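Long-range contacts in folylpolyglutamate synthase (FolC) (Helicobacter pylori, PDB 6K8C), which probably adds glutamate to dihydropteroate to make dihydrofolate, and further glutamates to reduced folates, at the expense of ATP: residues I308-N313 against N372-G377; D319-L324 against L354-L359; I331-I336 against E360-E365; L339-V344 against S378-N383. One frame throughout, in Å; residues are numbered along the deposited sequence.

Contact 1: I308-N313 against N372-G377; sequences IILIYN and NYLVYG
Ile311 turns its CG1 branch away from its own carbonyl carbon (chi1 -65°), and the nearly extended chain beyond it carries CD1 to the ring of Tyr373, 3.6 Å from Tyr373 CD2. Tyr373 has nearly the same first torsion, which lays its ring alongside Ile309; the CB of Ile309 is 3.6 Å from Tyr373 CD2. Ile311 CD1 also reaches Val375 CG2, so that one methyl fills the angle between a ring and a branched aliphatic chain. Beta-branched and aromatic residues suit this face, where broad side chains cover the backbone of a strand. On the other face Leu310 and Leu374 run side by side in the same direction, Leu310 CD1 lying 3.7 Å from Leu374 CD2, and Ile308 CD1 packs on Leu374 CB. The two strands are parallel neighbours inside the mixed sheet of the C-terminal Mur ligase-type domain, and their segments cross at -21°. Four backbone bonds join them: Ile309 N to Asn372 O, Leu374 N to Ile309 O, Ile311 N to Leu374 O at 2.7 Å, and Tyr376 N to Ile311 O. Helices 290-303 and 320-327 cover the face of Leu310, Leu374 and Tyr376. The tyrosine hydroxyls are satisfied beyond the strands: Tyr312 OH by His288, Tyr373 OH by the backbone N of Glu368, and Tyr376 OH by Ser292 and Asn289. At the C-terminal end Gly377 has a positive phi of 151°, a conformation suited to glycine, and its CA makes a CA-H...O contact, 3.4 Å, with Asn313 O, a buried carbonyl oxygen that finds no hydrogen-bond donor.

Contact 2: D319-L324 against L354-L359; sequences DAFLVL and LETLGL
The ring of Phe321 meets Leu357 and Thr356 obliquely. Its CE1 lies 3.6 Å from Leu357 CD2, and the same ring atom is 4.1 Å from Thr356 CG2. With CG anti to the backbone N (chi1 172°), Phe321 swings its ring out from helix 320-327 to the last turn of helix 347-357. A large flat side chain suits this partly exposed margin, since it spans from one helix to the other. Thr356 offers its methyl to the ring, while its OG1 bonds back to the carbonyl of Gly352 in its own helix.

Deeper in, Leu324 points at the other segment and divides its contacts. Its CB is 3.6 Å from Leu357 CD1, and its CD1 lies 3.8 Å from Leu354 CD2. Leu357 thus works on two fronts, one methyl on the phenyl ring and the other on Leu324. Flexible leucines can fit their forked ends into such an interface, held by apolar side-chain contacts. Leu359 adds a looser touch, its CD1 4.3 Å from Leu324 CB.

Helix 320-327 is capped at its N-terminal end and helix 347-357 at its C-terminal end. Asp319 is the N-cap of the first, its OD1 accepting from Leu322 N, which lies above the carboxylate plane. Gly358, with positive phi, closes the second in a Schellman motif that returns Leu359 to the apolar side.

The two helices pack on the same side of the C-terminal sheet: Leu324 rests on Leu310 and Tyr312 of strand 308-312, Leu354 on Val334 and Ile336 of strand 331-336.

Contact 3: I331-I336 against E360-E365; sequences IKKVLI and EYALFE
Four backbone hydrogen bonds tie Val334 and Ile336 to Glu360, Ala362 and Phe364, as expected of parallel strands. Val334 N gives to Glu360 O and Val334 O receives from Ala362 N; Ile336 N gives to Ala362 O at 2.8 Å, and Ile336 O receives from Phe364 N. The last donor stands 39° out of the carbonyl plane, where the chain leaves the strand. A water extends this ladder, donating to Lys332 O at 2.9 Å and accepting from Glu360 N at 2.8 Å.

Apolar contacts lie on both faces. Leu335 CB is 3.8 Å from Phe364 CB, and Leu335 CD1 meets the edge of the Phe364 ring near its plane; the two side chains cross at about a right angle. On the face of Val334 and Ile336, Ile336 runs beside Tyr361, its CD1 4.1 Å from Tyr361 CD1. Tyr361 suits this outer position because its ring packs on Leu354 of the covering helix.

Charged groups occupy the margin. The extended Lys333 slants towards the neighbouring strand, bringing CE and NZ within 4.0 Å of Ala362 CB, a small side chain over which the lysine chain can lie. Lys332 instead sends its NZ to a salt bridge with Glu371.

Strand 331-336, helix 347-357 and strand 361-363 form a beta-alpha-beta unit, whose second strand is one of the two edge strands of the C-terminal sheet.

Contact 4: L339-V344 against S378-N383; sequences LHEERV and SFLVAN
Leu339 and Leu380 join a loop, which makes a type I turn from Glu341 to Val344, to the first turn of helix 379-390; their backbones stay apart, with the nearest CA pair, Leu339 and Val381, 8.0 Å from each other. The turn lies on the link between strand 331-336 and helix 347-357, a beta-alpha connection of the C-terminal Mur ligase-type domain, and its closing bond from Val344 N to Glu341 O is weak.

Leu339 and Leu380 reach toward each other tip to tip. The first torsion of Leu380, 166°, turns its fork away from the backbone N and out from the helix into the curve of the loop. Both methyls of Leu339 take part: CD1 lies 3.7 Å from Leu380 CG, and CD2 is 3.8 Å from Leu380 CD1. Leucine suits both places, being long enough to span the gap and forked enough to fill it. Leu339 CD1 also reaches Val381 CG2, at 3.6 Å, and these two side chains cross at about a right angle. Val344 adds a lighter touch, its CG2 4.1 Å from Leu380 CD2; it is buried and also touches Asn313.

Glu341 lays its aliphatic CB and CG against Leu380 CD2, and a bend at chi2 of 71° brings OE2 to 3.8 Å from Leu380 CD1, while the exposed position suits its charge. Ser378 is the N-cap of the helix, its OG accepting from Val381 N at 2.9 Å in a nearly straight bond of 160°.

Overall arrangement
Contacts 1 and 3 belong to one sheet: strands 308-312 and 331-336 are neighbours, and Leu310 bonds to Lys333 and Leu335 between them, with the contact centres about 8 Å apart. Contact 2 lies against one face of that sheet, where Tyr376 CE2 comes within 3.5 Å of Val323 CG1. Contact 4 sits at the C-terminal ends of the central strands, where Asn313 O lies 3.5 Å from Val381 CG2. It stays about 9 Å, between nearest atoms, from contact 2. All four contacts build the C-terminal domain; contact 4 is the one whose helix reaches, through Asn383, to Val84 of the P-loop-type middle domain, the part expected to bind ATP.

Contact 1: I308-N313 against N372-G377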
# COMPACT_ATOMS: atom_id res chain seq x y z
N ILE A 308 2.64 -24.18 -12.34
CA ILE A 308 1.64 -24.17 -11.29
C ILE A 308 0.34 -23.59 -11.84
O ILE A 308 0.25 -23.22 -13.01
CB ILE A 308 2.10 -23.40 -10.03
CG1 ILE A 308 2.14 -21.89 -10.30
CG2 ILE A 308 3.46 -23.90 -9.57
CD1 ILE A 308 2.46 -21.08 -9.06
N ILE A 309 -0.66 -23.51 -10.97
CA ILE A 309 -1.97 -22.98 -11.32
C ILE A 309 -2.07 -21.54 -10.84
O ILE A 309 -1.64 -21.21 -9.73
CB ILE A 309 -3.08 -23.85 -10.69
CG1 ILE A 309 -2.97 -25.30 -11.20
CG2 ILE A 309 -4.46 -23.27 -10.98
CD1 ILE A 309 -4.04 -26.23 -10.64
N LEU A 310 -2.63 -20.68 -11.68
CA LEU A 310 -2.85 -19.28 -11.32
C LEU A 310 -4.30 -19.06 -10.91
O LEU A 310 -5.22 -19.42 -11.65
CB LEU A 310 -2.49 -18.37 -12.50
CG LEU A 310 -2.61 -16.87 -12.23
CD1 LEU A 310 -1.55 -16.42 -11.23
CD2 LEU A 310 -2.47 -16.08 -13.53
N ILE A 311 -4.49 -18.47 -9.73
CA ILE A 311 -5.81 -18.03 -9.27
C ILE A 311 -5.85 -16.52 -9.43
O ILE A 311 -5.05 -15.80 -8.82
CB ILE A 311 -6.06 -18.45 -7.81
CG1 ILE A 311 -6.12 -19.98 -7.71
CG2 ILE A 311 -7.35 -17.84 -7.28
CD1 ILE A 311 -5.92 -20.52 -6.30
N TYR A 312 -6.77 -16.03 -10.26
CA TYR A 312 -6.56 -14.72 -10.87
C TYR A 312 -7.87 -14.01 -11.17
O TYR A 312 -8.85 -14.62 -11.60
CB TYR A 312 -5.76 -14.88 -12.18
CG TYR A 312 -5.53 -13.61 -12.96
CD1 TYR A 312 -4.44 -12.78 -12.69
CD2 TYR A 312 -6.40 -13.23 -13.98
CE1 TYR A 312 -4.23 -11.61 -13.41
CE2 TYR A 312 -6.19 -12.07 -14.70
CZ TYR A 312 -5.11 -11.26 -14.41
OH TYR A 312 -4.90 -10.10 -15.13
N ASN A 313 -7.86 -12.70 -10.94
CA ASN A 313 -8.78 -11.77 -11.57
C ASN A 313 -8.10 -10.41 -11.57
O ASN A 313 -7.05 -10.22 -10.95
CB ASN A 313 -10.14 -11.72 -10.86
CG ASN A 313 -11.30 -11.53 -11.82
OD1 ASN A 313 -11.12 -11.01 -12.93
ND2 ASN A 313 -12.49 -11.94 -11.40
N ASN A 372 0.03 -26.72 -6.73
CA ASN A 372 0.59 -25.46 -6.26
C ASN A 372 -0.08 -24.29 -6.98
O ASN A 372 -0.51 -24.41 -8.13
CB ASN A 372 2.10 -25.41 -6.49
CG ASN A 372 2.83 -26.55 -5.79
OD1 ASN A 372 2.60 -26.80 -4.61
ND2 ASN A 372 3.70 -27.23 -6.52
N TYR A 373 -0.18 -23.16 -6.28
CA TYR A 373 -1.00 -22.05 -6.75
C TYR A 373 -0.31 -20.72 -6.49
O TYR A 373 0.35 -20.54 -5.47
CB TYR A 373 -2.37 -22.03 -6.05
CG TYR A 373 -3.18 -23.28 -6.23
CD1 TYR A 373 -3.05 -24.35 -5.35
CD2 TYR A 373 -4.09 -23.41 -7.28
CE1 TYR A 373 -3.79 -25.50 -5.50
CE2 TYR A 373 -4.84 -24.56 -7.44
CZ TYR A 373 -4.69 -25.61 -6.55
OH TYR A 373 -5.42 -26.77 -6.69
N LEU A 374 -0.49 -19.79 -7.43
CA LEU A 374 -0.26 -18.37 -7.20
C LEU A 374 -1.60 -17.65 -7.23
O LEU A 374 -2.36 -17.78 -8.20
CB LEU A 374 0.68 -17.77 -8.26
CG LEU A 374 0.78 -16.23 -8.27
CD1 LEU A 374 1.30 -15.70 -6.94
CD2 LEU A 374 1.66 -15.73 -9.43
N VAL A 375 -1.90 -16.93 -6.16
CA VAL A 375 -3.08 -16.07 -6.08
C VAL A 375 -2.61 -14.64 -6.34
O VAL A 375 -1.73 -14.13 -5.63
CB VAL A 375 -3.77 -16.19 -4.71
CG1 VAL A 375 -4.90 -15.18 -4.58
CG2 VAL A 375 -4.27 -17.62 -4.49
N TYR A 376 -3.17 -14.00 -7.36
CA TYR A 376 -2.58 -12.78 -7.89
C TYR A 376 -3.64 -11.89 -8.52
O TYR A 376 -4.57 -12.38 -9.17
CB TYR A 376 -1.51 -13.14 -8.94
CG TYR A 376 -0.73 -11.99 -9.53
CD1 TYR A 376 0.02 -11.15 -8.73
CD2 TYR A 376 -0.71 -11.78 -10.90
CE1 TYR A 376 0.76 -10.11 -9.28
CE2 TYR A 376 0.02 -10.75 -11.46
CZ TYR A 376 0.76 -9.91 -10.65
OH TYR A 376 1.49 -8.89 -11.21
N GLY A 377 -3.49 -10.58 -8.33
CA GLY A 377 -4.28 -9.66 -9.12
C GLY A 377 -4.61 -8.33 -8.47
O GLY A 377 -4.66 -7.31 -9.16

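Contact 2: D319-L324 against L354-L359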
# COMPACT_ATOMS: atom_id res chain seq x y z
N ASP A 319 -3.43 -4.01 -17.63
CA ASP A 319 -2.99 -4.72 -18.83
C ASP A 319 -2.94 -6.21 -18.50
O ASP A 319 -1.88 -6.80 -18.29
CB ASP A 319 -1.64 -4.20 -19.30
CG ASP A 319 -1.25 -4.72 -20.67
OD1 ASP A 319 -1.92 -5.64 -21.19
OD2 ASP A 319 -0.25 -4.22 -21.23
N ALA A 320 -4.12 -6.83 -18.47
CA ALA A 320 -4.21 -8.24 -18.13
C ALA A 320 -3.45 -9.10 -19.13
O ALA A 320 -2.80 -10.08 -18.75
CB ALA A 320 -5.68 -8.67 -18.06
N PHE A 321 -3.53 -8.75 -20.42
CA PHE A 321 -2.89 -9.55 -21.45
C PHE A 321 -1.39 -9.70 -21.19
O PHE A 321 -0.85 -10.81 -21.18
CB PHE A 321 -3.14 -8.93 -22.83
CG PHE A 321 -2.36 -9.58 -23.94
CD1 PHE A 321 -2.85 -10.71 -24.57
CD2 PHE A 321 -1.14 -9.06 -24.35
CE1 PHE A 321 -2.14 -11.31 -25.58
CE2 PHE A 321 -0.43 -9.66 -25.36
CZ PHE A 321 -0.93 -10.79 -25.98
N LEU A 322 -0.70 -8.58 -20.99
CA LEU A 322 0.75 -8.62 -20.81
C LEU A 322 1.13 -9.39 -19.54
O LEU A 322 2.07 -10.18 -19.55
CB LEU A 322 1.31 -7.20 -20.76
CG LEU A 322 2.82 -7.07 -20.63
CD1 LEU A 322 3.52 -7.95 -21.66
CD2 LEU A 322 3.25 -5.61 -20.78
N VAL A 323 0.39 -9.17 -18.46
CA VAL A 323 0.70 -9.84 -17.20
C VAL A 323 0.57 -11.35 -17.35
O VAL A 323 1.45 -12.11 -16.94
CB VAL A 323 -0.20 -9.29 -16.07
CG1 VAL A 323 -0.33 -10.30 -14.95
CG2 VAL A 323 0.35 -7.96 -15.57
N LEU A 324 -0.52 -11.80 -17.98
CA LEU A 324 -0.71 -13.23 -18.19
C LEU A 324 0.30 -13.79 -19.18
O LEU A 324 0.72 -14.95 -19.06
CB LEU A 324 -2.14 -13.50 -18.66
CG LEU A 324 -3.21 -13.14 -17.62
CD1 LEU A 324 -4.59 -13.05 -18.26
CD2 LEU A 324 -3.21 -14.17 -16.50
N LEU A 354 -7.35 -15.13 -22.30
CA LEU A 354 -6.75 -16.43 -22.00
C LEU A 354 -6.77 -17.33 -23.22
O LEU A 354 -5.84 -18.12 -23.43
CB LEU A 354 -7.50 -17.07 -20.82
CG LEU A 354 -7.36 -16.28 -19.52
CD1 LEU A 354 -8.48 -16.61 -18.55
CD2 LEU A 354 -6.00 -16.54 -18.88
N GLU A 355 -7.81 -17.22 -24.05
CA GLU A 355 -7.86 -18.02 -25.27
C GLU A 355 -6.83 -17.53 -26.28
O GLU A 355 -6.16 -18.34 -26.92
CB GLU A 355 -9.28 -18.00 -25.85
CG GLU A 355 -10.21 -19.02 -25.20
CD GLU A 355 -11.67 -18.64 -25.32
OE1 GLU A 355 -12.04 -17.92 -26.27
OE2 GLU A 355 -12.47 -19.08 -24.46
N THR A 356 -6.68 -16.21 -26.43
CA THR A 356 -5.62 -15.68 -27.28
C THR A 356 -4.26 -16.20 -26.84
O THR A 356 -3.40 -16.52 -27.67
CB THR A 356 -5.64 -14.15 -27.27
OG1 THR A 356 -6.86 -13.67 -27.84
CG2 THR A 356 -4.46 -13.59 -28.05
N LEU A 357 -4.04 -16.30 -25.53
CA LEU A 357 -2.75 -16.71 -25.01
C LEU A 357 -2.54 -18.22 -25.01
O LEU A 357 -1.41 -18.67 -24.82
CB LEU A 357 -2.57 -16.15 -23.59
CG LEU A 357 -2.26 -14.65 -23.60
CD1 LEU A 357 -2.42 -14.05 -22.21
CD2 LEU A 357 -0.86 -14.39 -24.15
N GLY A 358 -3.59 -19.00 -25.23
CA GLY A 358 -3.45 -20.45 -25.16
C GLY A 358 -3.38 -21.01 -23.76
O GLY A 358 -2.75 -22.06 -23.55
N LEU A 359 -4.00 -20.36 -22.79
CA LEU A 359 -4.01 -20.81 -21.41
C LEU A 359 -5.33 -21.51 -21.11
O LEU A 359 -6.39 -20.91 -21.27
CB LEU A 359 -3.81 -19.64 -20.44
CG LEU A 359 -2.40 -19.08 -20.26
CD1 LEU A 359 -2.45 -17.69 -19.63
CD2 LEU A 359 -1.55 -20.02 -19.42

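Contact 3: I331-I336 against E360-E365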
# COMPACT_ATOMS: atom_id res chain seq x y z
N ILE A 331 2.83 -21.25 -15.89
CA ILE A 331 1.43 -21.45 -15.52
C ILE A 331 0.83 -22.49 -16.45
O ILE A 331 0.85 -22.33 -17.68
CB ILE A 331 0.62 -20.15 -15.57
CG1 ILE A 331 1.15 -19.15 -14.54
CG2 ILE A 331 -0.86 -20.43 -15.32
CD1 ILE A 331 1.10 -19.68 -13.10
N LYS A 332 0.27 -23.56 -15.87
CA LYS A 332 -0.38 -24.60 -16.66
C LYS A 332 -1.89 -24.43 -16.75
O LYS A 332 -2.51 -25.01 -17.65
CB LYS A 332 -0.06 -25.98 -16.08
CG LYS A 332 -0.66 -26.25 -14.70
CD LYS A 332 -0.14 -27.57 -14.15
CE LYS A 332 -0.72 -27.87 -12.78
NZ LYS A 332 -0.23 -29.18 -12.28
N LYS A 333 -2.49 -23.65 -15.85
CA LYS A 333 -3.93 -23.44 -15.88
C LYS A 333 -4.25 -22.19 -15.07
O LYS A 333 -3.57 -21.88 -14.10
CB LYS A 333 -4.68 -24.66 -15.32
CG LYS A 333 -6.18 -24.63 -15.58
CD LYS A 333 -6.85 -25.94 -15.17
CE LYS A 333 -8.33 -25.94 -15.52
NZ LYS A 333 -9.09 -26.94 -14.73
N VAL A 334 -5.29 -21.48 -15.50
CA VAL A 334 -5.78 -20.30 -14.80
C VAL A 334 -7.15 -20.62 -14.23
O VAL A 334 -8.05 -21.04 -14.96
CB VAL A 334 -5.85 -19.07 -15.72
CG1 VAL A 334 -6.37 -17.86 -14.95
CG2 VAL A 334 -4.48 -18.78 -16.34
N LEU A 335 -7.31 -20.42 -12.93
CA LEU A 335 -8.62 -20.49 -12.28
C LEU A 335 -9.08 -19.07 -12.00
O LEU A 335 -8.48 -18.37 -11.18
CB LEU A 335 -8.55 -21.33 -11.00
CG LEU A 335 -8.15 -22.79 -11.19
CD1 LEU A 335 -8.09 -23.51 -9.85
CD2 LEU A 335 -9.09 -23.51 -12.15
N ILE A 336 -10.13 -18.64 -12.70
CA ILE A 336 -10.63 -17.28 -12.51
C ILE A 336 -11.38 -17.20 -11.19
O ILE A 336 -12.30 -17.99 -10.92
CB ILE A 336 -11.54 -16.88 -13.68
CG1 ILE A 336 -10.80 -17.06 -15.01
CG2 ILE A 336 -12.02 -15.44 -13.51
CD1 ILE A 336 -11.71 -17.07 -16.22
N GLU A 360 -5.25 -22.78 -20.69
CA GLU A 360 -6.43 -23.45 -20.18
C GLU A 360 -6.97 -22.70 -18.98
O GLU A 360 -6.22 -22.13 -18.19
CB GLU A 360 -6.12 -24.90 -19.78
CG GLU A 360 -5.16 -25.62 -20.70
CD GLU A 360 -5.84 -26.13 -21.96
OE1 GLU A 360 -7.09 -26.13 -22.00
OE2 GLU A 360 -5.12 -26.52 -22.90
N TYR A 361 -8.29 -22.69 -18.83
CA TYR A 361 -8.88 -21.99 -17.71
C TYR A 361 -10.18 -22.66 -17.27
O TYR A 361 -10.73 -23.52 -17.97
CB TYR A 361 -9.13 -20.51 -18.03
CG TYR A 361 -10.14 -20.29 -19.14
CD1 TYR A 361 -11.50 -20.24 -18.86
CD2 TYR A 361 -9.73 -20.12 -20.45
CE1 TYR A 361 -12.42 -20.04 -19.87
CE2 TYR A 361 -10.65 -19.91 -21.46
CZ TYR A 361 -11.99 -19.87 -21.16
OH TYR A 361 -12.91 -19.67 -22.17
N ALA A 362 -10.64 -22.25 -16.10
CA ALA A 362 -11.92 -22.64 -15.51
C ALA A 362 -12.18 -21.67 -14.37
O ALA A 362 -11.33 -20.82 -14.06
CB ALA A 362 -11.90 -24.10 -15.03
N LEU A 363 -13.35 -21.78 -13.76
CA LEU A 363 -13.64 -20.97 -12.58
C LEU A 363 -13.00 -21.59 -11.35
O LEU A 363 -12.90 -22.81 -11.22
CB LEU A 363 -15.15 -20.84 -12.37
CG LEU A 363 -15.99 -20.19 -13.48
CD1 LEU A 363 -17.35 -19.79 -12.93
CD2 LEU A 363 -15.28 -18.99 -14.09
N PHE A 364 -12.56 -20.74 -10.43
CA PHE A 364 -12.00 -21.23 -9.18
C PHE A 364 -13.12 -21.69 -8.24
O PHE A 364 -14.11 -20.97 -8.05
CB PHE A 364 -11.17 -20.16 -8.47
CG PHE A 364 -10.71 -20.57 -7.10
CD1 PHE A 364 -9.65 -21.45 -6.94
CD2 PHE A 364 -11.38 -20.13 -5.97
CE1 PHE A 364 -9.24 -21.85 -5.68
CE2 PHE A 364 -10.97 -20.52 -4.71
CZ PHE A 364 -9.91 -21.38 -4.56
N GLU A 365 -12.94 -22.87 -7.65
CA GLU A 365 -13.81 -23.34 -6.57
C GLU A 365 -13.02 -23.77 -5.35
O GLU A 365 -13.26 -23.25 -4.26
CB GLU A 365 -14.74 -24.46 -7.07
CG GLU A 365 -14.10 -25.56 -7.90
CD GLU A 365 -15.10 -26.20 -8.85
OE1 GLU A 365 -14.81 -27.29 -9.38
OE2 GLU A 365 -16.19 -25.61 -9.07
O HOH W 1 -2.61 -23.79 -20.33

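Contact 4: L339-V344 against S378-N383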
# COMPACT_ATOMS: atom_id res chain seq x y z
N LEU A 339 -15.45 -12.45 -9.30
CA LEU A 339 -15.70 -11.27 -8.50
C LEU A 339 -16.73 -10.41 -9.22
O LEU A 339 -16.62 -10.20 -10.43
CB LEU A 339 -14.43 -10.45 -8.25
CG LEU A 339 -13.42 -11.00 -7.24
CD1 LEU A 339 -12.05 -10.41 -7.49
CD2 LEU A 339 -13.88 -10.73 -5.82
N HIS A 340 -17.72 -9.92 -8.48
CA HIS A 340 -18.80 -9.13 -9.05
C HIS A 340 -18.68 -7.65 -8.74
O HIS A 340 -19.53 -6.87 -9.17
CB HIS A 340 -20.15 -9.67 -8.56
CG HIS A 340 -20.44 -11.06 -9.04
ND1 HIS A 340 -20.99 -11.32 -10.27
CD2 HIS A 340 -20.22 -12.27 -8.46
CE1 HIS A 340 -21.12 -12.63 -10.43
NE2 HIS A 340 -20.66 -13.22 -9.34
N GLU A 341 -17.64 -7.25 -8.01
CA GLU A 341 -17.35 -5.84 -7.82
C GLU A 341 -17.17 -5.18 -9.18
O GLU A 341 -16.74 -5.81 -10.15
CB GLU A 341 -16.10 -5.69 -6.95
CG GLU A 341 -16.31 -6.05 -5.47
CD GLU A 341 -16.50 -7.55 -5.21
OE1 GLU A 341 -16.82 -8.31 -6.15
OE2 GLU A 341 -16.33 -7.98 -4.04
N GLU A 342 -17.50 -3.89 -9.25
CA GLU A 342 -17.92 -3.32 -10.52
C GLU A 342 -16.76 -3.04 -11.47
O GLU A 342 -16.88 -3.29 -12.68
CB GLU A 342 -18.75 -2.06 -10.28
CG GLU A 342 -20.24 -2.36 -10.21
CD GLU A 342 -20.85 -2.56 -11.58
OE1 GLU A 342 -21.84 -3.32 -11.69
OE2 GLU A 342 -20.36 -1.95 -12.55
N ARG A 343 -15.64 -2.53 -10.98
CA ARG A 343 -14.54 -2.24 -11.90
C ARG A 343 -13.67 -3.47 -12.18
O ARG A 343 -12.54 -3.31 -12.68
CB ARG A 343 -13.68 -1.09 -11.37
CG ARG A 343 -14.34 0.27 -11.53
CD ARG A 343 -14.77 0.51 -12.98
NE ARG A 343 -13.65 0.74 -13.89
CZ ARG A 343 -13.55 0.23 -15.12
NH1 ARG A 343 -14.51 -0.55 -15.60
NH2 ARG A 343 -12.50 0.51 -15.87
N VAL A 344 -14.16 -4.67 -11.90
CA VAL A 344 -13.46 -5.88 -12.28
C VAL A 344 -13.65 -6.13 -13.78
O VAL A 344 -14.69 -5.80 -14.35
CB VAL A 344 -13.95 -7.07 -11.44
CG1 VAL A 344 -13.45 -8.41 -11.99
CG2 VAL A 344 -13.52 -6.90 -9.99
N SER A 378 -4.84 -8.35 -7.16
CA SER A 378 -5.29 -7.16 -6.43
C SER A 378 -5.34 -7.51 -4.96
O SER A 378 -5.25 -8.68 -4.57
CB SER A 378 -6.67 -6.69 -6.90
OG SER A 378 -7.60 -7.76 -6.95
N PHE A 379 -5.48 -6.47 -4.13
CA PHE A 379 -5.85 -6.70 -2.74
C PHE A 379 -7.17 -7.45 -2.67
O PHE A 379 -7.35 -8.34 -1.83
CB PHE A 379 -5.96 -5.36 -1.99
CG PHE A 379 -4.66 -4.85 -1.42
CD1 PHE A 379 -3.79 -4.13 -2.22
CD2 PHE A 379 -4.32 -5.07 -0.10
CE1 PHE A 379 -2.60 -3.64 -1.71
CE2 PHE A 379 -3.13 -4.59 0.42
CZ PHE A 379 -2.26 -3.87 -0.39
N LEU A 380 -8.10 -7.11 -3.56
CA LEU A 380 -9.42 -7.73 -3.55
C LEU A 380 -9.33 -9.22 -3.84
O LEU A 380 -9.93 -10.04 -3.14
CB LEU A 380 -10.33 -7.04 -4.56
CG LEU A 380 -11.64 -7.73 -4.94
CD1 LEU A 380 -12.55 -7.88 -3.74
CD2 LEU A 380 -12.35 -6.95 -6.05
N VAL A 381 -8.57 -9.59 -4.88
CA VAL A 381 -8.44 -11.00 -5.24
C VAL A 381 -7.84 -11.79 -4.08
O VAL A 381 -8.31 -12.88 -3.74
CB VAL A 381 -7.60 -11.15 -6.52
CG1 VAL A 381 -7.06 -12.57 -6.64
CG2 VAL A 381 -8.44 -10.79 -7.74
N ALA A 382 -6.79 -11.25 -3.45
CA ALA A 382 -6.13 -11.98 -2.38
C ALA A 382 -7.01 -12.08 -1.15
O ALA A 382 -7.08 -13.14 -0.51
CB ALA A 382 -4.80 -11.31 -2.03
N ASN A 383 -7.69 -10.99 -0.79
CA ASN A 383 -8.53 -11.01 0.41
C ASN A 383 -9.76 -11.88 0.20
O ASN A 383 -10.19 -12.59 1.12
CB ASN A 383 -8.92 -9.59 0.80
CG ASN A 383 -9.92 -9.56 1.94
OD1 ASN A 383 -11.13 -9.44 1.71
ND2 ASN A 383 -9.44 -9.69 3.17